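Side-chain contacts in aldehyde dehydrogenase (Listeria monocytogenes, PDB 3K9D), which probably catalyses NAD- or NADP-dependent oxidation or reduction of aldehyde or oxo groups: residues A[241-246]-A[251-256]; A[300-305]-A[344-349]. One frame throughout, in Å; residues are numbered along the deposited sequence.

Contact 1 (A[241-246]-A[251-256])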
ATOM      1  N   ASP A 241     -27.198 -19.271   5.620  1.00 17.33           N
ATOM      2  CA  ASP A 241     -27.497 -18.086   4.771  1.00 19.12           C
ATOM      3  C   ASP A 241     -26.306 -17.710   3.903  1.00 19.16           C
ATOM      4  O   ASP A 241     -26.462 -17.377   2.724  1.00 17.67           O
ATOM      5  CB  ASP A 241     -27.887 -16.853   5.612  1.00 13.88           C
ATOM      6  CG  ASP A 241     -29.341 -16.879   6.089  1.00 25.37           C
ATOM      7  OD1 ASP A 241     -30.134 -17.709   5.604  1.00 18.85           O
ATOM      8  OD2 ASP A 241     -29.688 -16.057   6.964  1.00 26.26           O
ATOM      9  N   SER A 242     -25.123 -17.760   4.514  1.00 17.29           N
ATOM     10  CA  SER A 242     -23.864 -17.405   3.858  1.00 20.79           C
ATOM     11  C   SER A 242     -23.289 -18.529   2.998  1.00 14.82           C
ATOM     12  O   SER A 242     -22.920 -18.317   1.843  1.00 16.10           O
ATOM     13  CB  SER A 242     -22.860 -16.956   4.925  1.00 18.41           C
ATOM     14  OG  SER A 242     -21.536 -17.303   4.599  1.00 17.08           O
ATOM     15  N   LYS A 243     -23.228 -19.726   3.562  1.00 19.65           N
ATOM     16  CA  LYS A 243     -22.558 -20.838   2.912  1.00 20.26           C
ATOM     17  C   LYS A 243     -23.290 -21.336   1.658  1.00 25.29           C
ATOM     18  O   LYS A 243     -22.642 -21.788   0.709  1.00 15.71           O
ATOM     19  CB  LYS A 243     -22.282 -21.965   3.935  1.00 11.55           C
ATOM     20  CG  LYS A 243     -21.447 -23.101   3.439  1.00 20.94           C
ATOM     21  CD  LYS A 243     -20.113 -22.593   2.978  1.00 18.92           C
ATOM     22  CE  LYS A 243     -19.286 -23.719   2.499  1.00 23.62           C
ATOM     23  NZ  LYS A 243     -17.937 -23.318   1.995  1.00 26.82           N
ATOM     24  N   THR A 244     -24.624 -21.209   1.640  1.00 17.02           N
ATOM     25  CA  THR A 244     -25.419 -21.555   0.456  1.00 19.61           C
ATOM     26  C   THR A 244     -25.623 -20.394  -0.522  1.00 20.79           C
ATOM     27  O   THR A 244     -26.097 -20.611  -1.634  1.00 21.28           O
ATOM     28  CB  THR A 244     -26.824 -22.089   0.834  1.00 21.70           C
ATOM     29  OG1 THR A 244     -27.565 -21.044   1.466  1.00 16.88           O
ATOM     30  CG2 THR A 244     -26.728 -23.269   1.788  1.00 13.58           C
ATOM     31  N   PHE A 245     -25.290 -19.171  -0.105  1.00 20.05           N
ATOM     32  CA  PHE A 245     -25.438 -17.983  -0.946  1.00 21.94           C
ATOM     33  C   PHE A 245     -24.595 -18.063  -2.222  1.00 20.94           C
ATOM     34  O   PHE A 245     -23.368 -18.078  -2.152  1.00 19.00           O
ATOM     35  CB  PHE A 245     -25.089 -16.704  -0.172  1.00 18.96           C
ATOM     36  CG  PHE A 245     -25.514 -15.442  -0.875  1.00 20.25           C
ATOM     37  CD1 PHE A 245     -26.844 -15.027  -0.840  1.00 20.04           C
ATOM     38  CD2 PHE A 245     -24.599 -14.677  -1.570  1.00 22.56           C
ATOM     39  CE1 PHE A 245     -27.245 -13.877  -1.487  1.00 24.50           C
ATOM     40  CE2 PHE A 245     -25.002 -13.517  -2.227  1.00 22.72           C
ATOM     41  CZ  PHE A 245     -26.323 -13.123  -2.177  1.00 18.44           C
ATOM     42  N   ASP A 246     -25.280 -18.122  -3.368  1.00 16.41           N
ATOM     43  CA  ASP A 246     -24.668 -18.299  -4.691  1.00 20.79           C
ATOM     44  C   ASP A 246     -23.866 -19.607  -4.789  1.00 21.02           C
ATOM     45  O   ASP A 246     -22.855 -19.676  -5.488  1.00 14.72           O
ATOM     46  CB  ASP A 246     -23.817 -17.064  -5.063  1.00 22.86           C
ATOM     47  CG  ASP A 246     -23.651 -16.886  -6.564  1.00 26.06           C
ATOM     48  OD1 ASP A 246     -24.664 -16.969  -7.283  1.00 25.61           O
ATOM     49  OD2 ASP A 246     -22.511 -16.642  -7.020  1.00 21.49           O
ATOM     50  N   CYS A 251     -15.779 -15.378  -0.974  1.00 17.63           N
ATOM     51  CA  CYS A 251     -14.602 -15.808  -0.186  1.00 20.66           C
ATOM     52  C   CYS A 251     -14.693 -15.606   1.331  1.00 18.65           C
ATOM     53  O   CYS A 251     -13.964 -16.253   2.089  1.00 27.19           O
ATOM     54  CB  CYS A 251     -13.364 -15.064  -0.690  1.00 25.17           C
ATOM     55  SG  CYS A 251     -13.627 -13.280  -0.711  1.00 33.05           S
ATOM     56  N   ALA A 252     -15.571 -14.707   1.774  1.00 18.08           N
ATOM     57  CA  ALA A 252     -15.784 -14.464   3.202  1.00 18.34           C
ATOM     58  C   ALA A 252     -16.774 -15.472   3.858  1.00 18.65           C
ATOM     59  O   ALA A 252     -16.980 -15.457   5.077  1.00 20.23           O
ATOM     60  CB  ALA A 252     -16.216 -13.031   3.432  1.00 15.92           C
ATOM     61  N   SER A 253     -17.323 -16.374   3.054  1.00 20.75           N
ATOM     62  CA  SER A 253     -18.180 -17.451   3.554  1.00 18.20           C
ATOM     63  C   SER A 253     -17.363 -18.502   4.318  1.00 19.37           C
ATOM     64  O   SER A 253     -16.148 -18.655   4.099  1.00 21.13           O
ATOM     65  CB  SER A 253     -18.998 -18.071   2.414  1.00 19.96           C
ATOM     66  OG  SER A 253     -18.198 -18.833   1.534  1.00 32.27           O
ATOM     67  N   GLU A 254     -18.044 -19.188   5.231  1.00 17.23           N
ATOM     68  CA  GLU A 254     -17.487 -20.167   6.168  1.00 19.67           C
ATOM     69  C   GLU A 254     -16.897 -21.373   5.449  1.00 15.83           C
ATOM     70  O   GLU A 254     -17.395 -21.763   4.408  1.00 18.81           O
ATOM     71  CB  GLU A 254     -18.602 -20.666   7.112  1.00 17.97           C
ATOM     72  CG  GLU A 254     -19.315 -19.598   7.945  1.00 16.11           C
ATOM     73  CD  GLU A 254     -20.391 -18.779   7.212  1.00 12.91           C
ATOM     74  OE1 GLU A 254     -20.633 -18.981   6.008  1.00 20.11           O
ATOM     75  OE2 GLU A 254     -20.997 -17.907   7.865  1.00 21.88           O
ATOM     76  N   GLN A 255     -15.851 -21.981   6.011  1.00 16.90           N
ATOM     77  CA  GLN A 255     -15.270 -23.185   5.420  1.00 18.22           C
ATOM     78  C   GLN A 255     -15.246 -24.372   6.391  1.00 18.88           C
ATOM     79  O   GLN A 255     -15.144 -25.542   5.994  1.00 14.83           O
ATOM     80  CB  GLN A 255     -13.875 -22.883   4.856  1.00 20.16           C
ATOM     81  CG  GLN A 255     -13.904 -21.988   3.623  1.00 15.80           C
ATOM     82  CD  GLN A 255     -14.548 -22.674   2.428  1.00 20.71           C
ATOM     83  OE1 GLN A 255     -14.484 -23.893   2.301  1.00 25.05           O
ATOM     84  NE2 GLN A 255     -15.169 -21.889   1.540  1.00 14.99           N
ATOM     85  N   SER A 256     -15.357 -24.051   7.670  1.00 13.82           N
ATOM     86  CA  SER A 256     -15.480 -25.053   8.711  1.00 15.58           C
ATOM     87  C   SER A 256     -16.400 -24.542   9.814  1.00 21.86           C
ATOM     88  O   SER A 256     -16.610 -23.323   9.948  1.00 18.26           O
ATOM     89  CB  SER A 256     -14.103 -25.458   9.280  1.00 15.07           C
ATOM     90  OG  SER A 256     -13.423 -24.372   9.876  1.00 19.49           O
TER
HETATM   91  O   HOH W   1     -17.743 -21.210   0.200  1.00 23.94           O

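Contact 2 (A[300-305]-A[344-349])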
ATOM      1  N   PRO A 300     -11.709 -27.438  -9.445  1.00 26.81           N
ATOM      2  CA  PRO A 300     -12.604 -26.347  -9.853  1.00 29.51           C
ATOM      3  C   PRO A 300     -14.032 -26.799 -10.206  1.00 21.22           C
ATOM      4  O   PRO A 300     -14.931 -25.972 -10.229  1.00 24.50           O
ATOM      5  CB  PRO A 300     -11.912 -25.773 -11.091  1.00 32.90           C
ATOM      6  CG  PRO A 300     -11.119 -26.897 -11.636  1.00 23.95           C
ATOM      7  CD  PRO A 300     -10.624 -27.633 -10.425  1.00 20.78           C
ATOM      8  N   ALA A 301     -14.222 -28.102 -10.441  1.00 22.85           N
ATOM      9  CA  ALA A 301     -15.518 -28.678 -10.833  1.00 22.74           C
ATOM     10  C   ALA A 301     -16.633 -28.485  -9.793  1.00 24.60           C
ATOM     11  O   ALA A 301     -17.812 -28.579 -10.116  1.00 26.56           O
ATOM     12  CB  ALA A 301     -15.350 -30.154 -11.159  1.00 24.16           C
ATOM     13  N   ILE A 302     -16.246 -28.202  -8.555  1.00 24.04           N
ATOM     14  CA  ILE A 302     -17.182 -28.031  -7.445  1.00 20.02           C
ATOM     15  C   ILE A 302     -17.643 -26.581  -7.259  1.00 20.44           C
ATOM     16  O   ILE A 302     -18.654 -26.337  -6.593  1.00 21.65           O
ATOM     17  CB  ILE A 302     -16.583 -28.561  -6.102  1.00 22.69           C
ATOM     18  CG1 ILE A 302     -15.382 -27.705  -5.651  1.00 18.82           C
ATOM     19  CG2 ILE A 302     -16.228 -30.046  -6.216  1.00 17.92           C
ATOM     20  CD1 ILE A 302     -14.992 -27.851  -4.180  1.00 27.42           C
ATOM     21  N   VAL A 303     -16.910 -25.637  -7.862  1.00 22.63           N
ATOM     22  CA  VAL A 303     -17.047 -24.205  -7.568  1.00 20.71           C
ATOM     23  C   VAL A 303     -18.394 -23.639  -8.005  1.00 17.29           C
ATOM     24  O   VAL A 303     -18.761 -23.730  -9.177  1.00 20.22           O
ATOM     25  CB  VAL A 303     -15.873 -23.378  -8.175  1.00 19.63           C
ATOM     26  CG1 VAL A 303     -16.122 -21.876  -8.035  1.00 21.81           C
ATOM     27  CG2 VAL A 303     -14.542 -23.764  -7.505  1.00 28.87           C
ATOM     28  N   GLY A 304     -19.127 -23.087  -7.035  1.00 14.24           N
ATOM     29  CA  GLY A 304     -20.435 -22.481  -7.274  1.00 16.44           C
ATOM     30  C   GLY A 304     -21.533 -23.431  -7.723  1.00 25.13           C
ATOM     31  O   GLY A 304     -22.521 -22.995  -8.338  1.00 16.06           O
ATOM     32  N   LYS A 305     -21.374 -24.718  -7.404  1.00 15.44           N
ATOM     33  CA  LYS A 305     -22.335 -25.731  -7.854  1.00 12.63           C
ATOM     34  C   LYS A 305     -23.232 -26.187  -6.717  1.00 18.98           C
ATOM     35  O   LYS A 305     -22.868 -26.095  -5.548  1.00 17.30           O
ATOM     36  CB  LYS A 305     -21.632 -26.925  -8.507  1.00 15.57           C
ATOM     37  CG  LYS A 305     -20.767 -26.595  -9.735  1.00 18.53           C
ATOM     38  CD  LYS A 305     -21.561 -25.931 -10.862  1.00 27.57           C
ATOM     39  CE  LYS A 305     -20.965 -26.262 -12.228  1.00 29.16           C
ATOM     40  NZ  LYS A 305     -21.834 -25.834 -13.361  1.00 24.71           N
ATOM     41  N   ALA A 344     -17.967 -23.699  -2.394  1.00 26.00           N
ATOM     42  CA  ALA A 344     -19.051 -24.636  -2.670  1.00 20.40           C
ATOM     43  C   ALA A 344     -19.772 -24.898  -1.352  1.00 18.34           C
ATOM     44  O   ALA A 344     -19.160 -24.740  -0.287  1.00 14.79           O
ATOM     45  CB  ALA A 344     -18.468 -25.953  -3.221  1.00 17.98           C
ATOM     46  N   PRO A 345     -21.058 -25.331  -1.402  1.00 20.78           N
ATOM     47  CA  PRO A 345     -21.824 -25.640  -0.179  1.00 15.40           C
ATOM     48  C   PRO A 345     -21.305 -26.896   0.557  1.00 15.48           C
ATOM     49  O   PRO A 345     -22.034 -27.885   0.765  1.00 16.52           O
ATOM     50  CB  PRO A 345     -23.263 -25.828  -0.703  1.00 16.62           C
ATOM     51  CG  PRO A 345     -23.073 -26.334  -2.111  1.00 17.02           C
ATOM     52  CD  PRO A 345     -21.871 -25.553  -2.619  1.00 10.42           C
ATOM     53  N   ILE A 346     -20.027 -26.846   0.931  1.00 15.75           N
ATOM     54  CA  ILE A 346     -19.363 -27.922   1.651  1.00 14.36           C
ATOM     55  C   ILE A 346     -18.679 -27.332   2.889  1.00 18.64           C
ATOM     56  O   ILE A 346     -17.942 -26.345   2.785  1.00 14.46           O
ATOM     57  CB  ILE A 346     -18.278 -28.654   0.779  1.00 16.70           C
ATOM     58  CG1 ILE A 346     -18.845 -29.075  -0.575  1.00 12.16           C
ATOM     59  CG2 ILE A 346     -17.683 -29.871   1.553  1.00 14.36           C
ATOM     60  CD1 ILE A 346     -17.808 -29.615  -1.568  1.00 13.51           C
ATOM     61  N   LEU A 347     -18.885 -27.978   4.036  1.00 14.13           N
ATOM     62  CA  LEU A 347     -18.250 -27.592   5.295  1.00 22.51           C
ATOM     63  C   LEU A 347     -17.467 -28.725   5.961  1.00 18.57           C
ATOM     64  O   LEU A 347     -17.886 -29.877   5.921  1.00 18.01           O
ATOM     65  CB  LEU A 347     -19.309 -27.110   6.292  1.00 20.56           C
ATOM     66  CG  LEU A 347     -20.003 -25.784   6.017  1.00 18.81           C
ATOM     67  CD1 LEU A 347     -21.225 -25.662   6.904  1.00 19.39           C
ATOM     68  CD2 LEU A 347     -19.039 -24.587   6.209  1.00 15.27           C
ATOM     69  N   ALA A 348     -16.320 -28.383   6.554  1.00 14.28           N
ATOM     70  CA  ALA A 348     -15.725 -29.190   7.627  1.00 10.35           C
ATOM     71  C   ALA A 348     -16.405 -28.937   8.962  1.00 14.83           C
ATOM     72  O   ALA A 348     -16.975 -27.872   9.185  1.00 16.31           O
ATOM     73  CB  ALA A 348     -14.214 -28.908   7.747  1.00 16.09           C
ATOM     74  N   PHE A 349     -16.325 -29.911   9.865  1.00 22.15           N
ATOM     75  CA  PHE A 349     -16.896 -29.785  11.209  1.00 17.62           C
ATOM     76  C   PHE A 349     -15.908 -30.299  12.271  1.00 14.85           C
ATOM     77  O   PHE A 349     -15.626 -31.493  12.328  1.00 19.77           O
ATOM     78  CB  PHE A 349     -18.215 -30.559  11.291  1.00 14.81           C
ATOM     79  CG  PHE A 349     -19.030 -30.265  12.523  1.00 18.84           C
ATOM     80  CD1 PHE A 349     -20.133 -29.419  12.455  1.00 20.35           C
ATOM     81  CD2 PHE A 349     -18.718 -30.866  13.753  1.00 22.31           C
ATOM     82  CE1 PHE A 349     -20.880 -29.147  13.571  1.00 20.17           C
ATOM     83  CE2 PHE A 349     -19.470 -30.587  14.883  1.00 20.96           C
ATOM     84  CZ  PHE A 349     -20.556 -29.749  14.787  1.00 21.05           C
TER

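Contact 1 (A[241-246]-A[251-256])
Ser242 and Lys243, near the C-terminal end of helix 232-243, make a buried polar contact with Ser253, Glu254 and Gln255 in the loop that leads into strand 256-260. The two residues divide Glu254 between them: Ser242 takes its side chain and Lys243 its backbone. Ser242 OG donates to Glu254 OE1 at 2.4 Å, so short that the exact length is doubtful. The other oxygen, OE2, accepts from the backbone N of Gly403, while Ser242 OG is also bonded to Ala404 N, so the 403-404 backbone braces both partners.

The Lys243 chain leaves with CG anti to the backbone N (chi1 -173°), bends once at chi2 and then runs extended, passing CD and CE by the Glu254 carbonyl. NZ donates to Glu254 O at 2.9 Å, almost in line with the carbonyl bond (162°). It also donates a hydrogen bond to a water 2.8 Å away, which in turn donates to Ser253 OG; Ser253 OG is also hydrogen-bonded to Ile250 O. Gln255 crosses the lysine at about a right angle; its NE2 lies 3.1 Å from Lys243 NZ, but both are donors, and NE2 bonds instead to Lys342 O. Leu347 of strand 346-352 packs against Lys243 and Glu254, and Ala224 of strand 223-226 also touches Glu254, so the contact lies beside two strands of the parallel sheet.

Contact 2 (A[300-305]-A[344-349])
The ring of Pro345 meets Lys305 at its CG-CD edge, while the methyl of Ala344 stands above the plane of the Ile302 carbonyl, beyond its oxygen. Lys305 O points straight at Pro345 CD, 3.1 Å away with a C=O...CD angle of about 175°, and CG stands slightly farther off. This buried carbonyl oxygen has no hydrogen-bond partner in the model, so the ring's CH groups are what it faces across the contact. At Ile302 the approach differs: Ala344 CB sits 3.4 Å from Ile302 O, well out of the carbonyl plane. The same oxygen accepts from Lys305 N, closing the type II turn 302-305, in which Gly304 takes the positive phi.

The side chain of Ile302 makes the apolar part of the contact. It holds CG1 between its backbone N and carbonyl carbon (chi1 67°), and the extended chi2 carries CD1 to Ala344 CB at 4.1 Å and to Ile346 CD1 at 4.2 Å, methyl against methyl. On the other segment Pro345 is the centre of an inverse gamma turn, with Ile346 N bonded to Ala344 O, just before the chain enters strand 346-352. That strand lies within the seven-stranded parallel sheet, between strands 324-328 and 256-260, so the 300-305 loop packs at its N-terminal end. Backbone bonds join Gly304 to Gly65 and to Leu343, which directly precedes segment 344-349, and Lys305 NZ reaches Gly63 O. Val324 of strand 324-328 packs against Pro345.

Overall arrangement
Contact 1 closes before contact 2 opens along the chain, yet their centres are only about 9 Å apart and they touch. Strands 256-260 and 346-352, to which segments 251-256 and 344-349 lead and in part belong, are neighbours in the seven-stranded parallel sheet; a probable hydrogen bond from Ala348 N to Gln255 O (3.1 Å) joins them. Lys243 also bridges the pair, its NZ making a weak hydrogen bond to Ala344 O. Helix 232-243 and loop 300-305 thus pack near the starts of adjacent strands, contact 1 through polar groups and contact 2 mainly through apolar ones, linking distant parts of the sequence on one sheet, probably that of the catalytic domain, as in other aldehyde dehydrogenases.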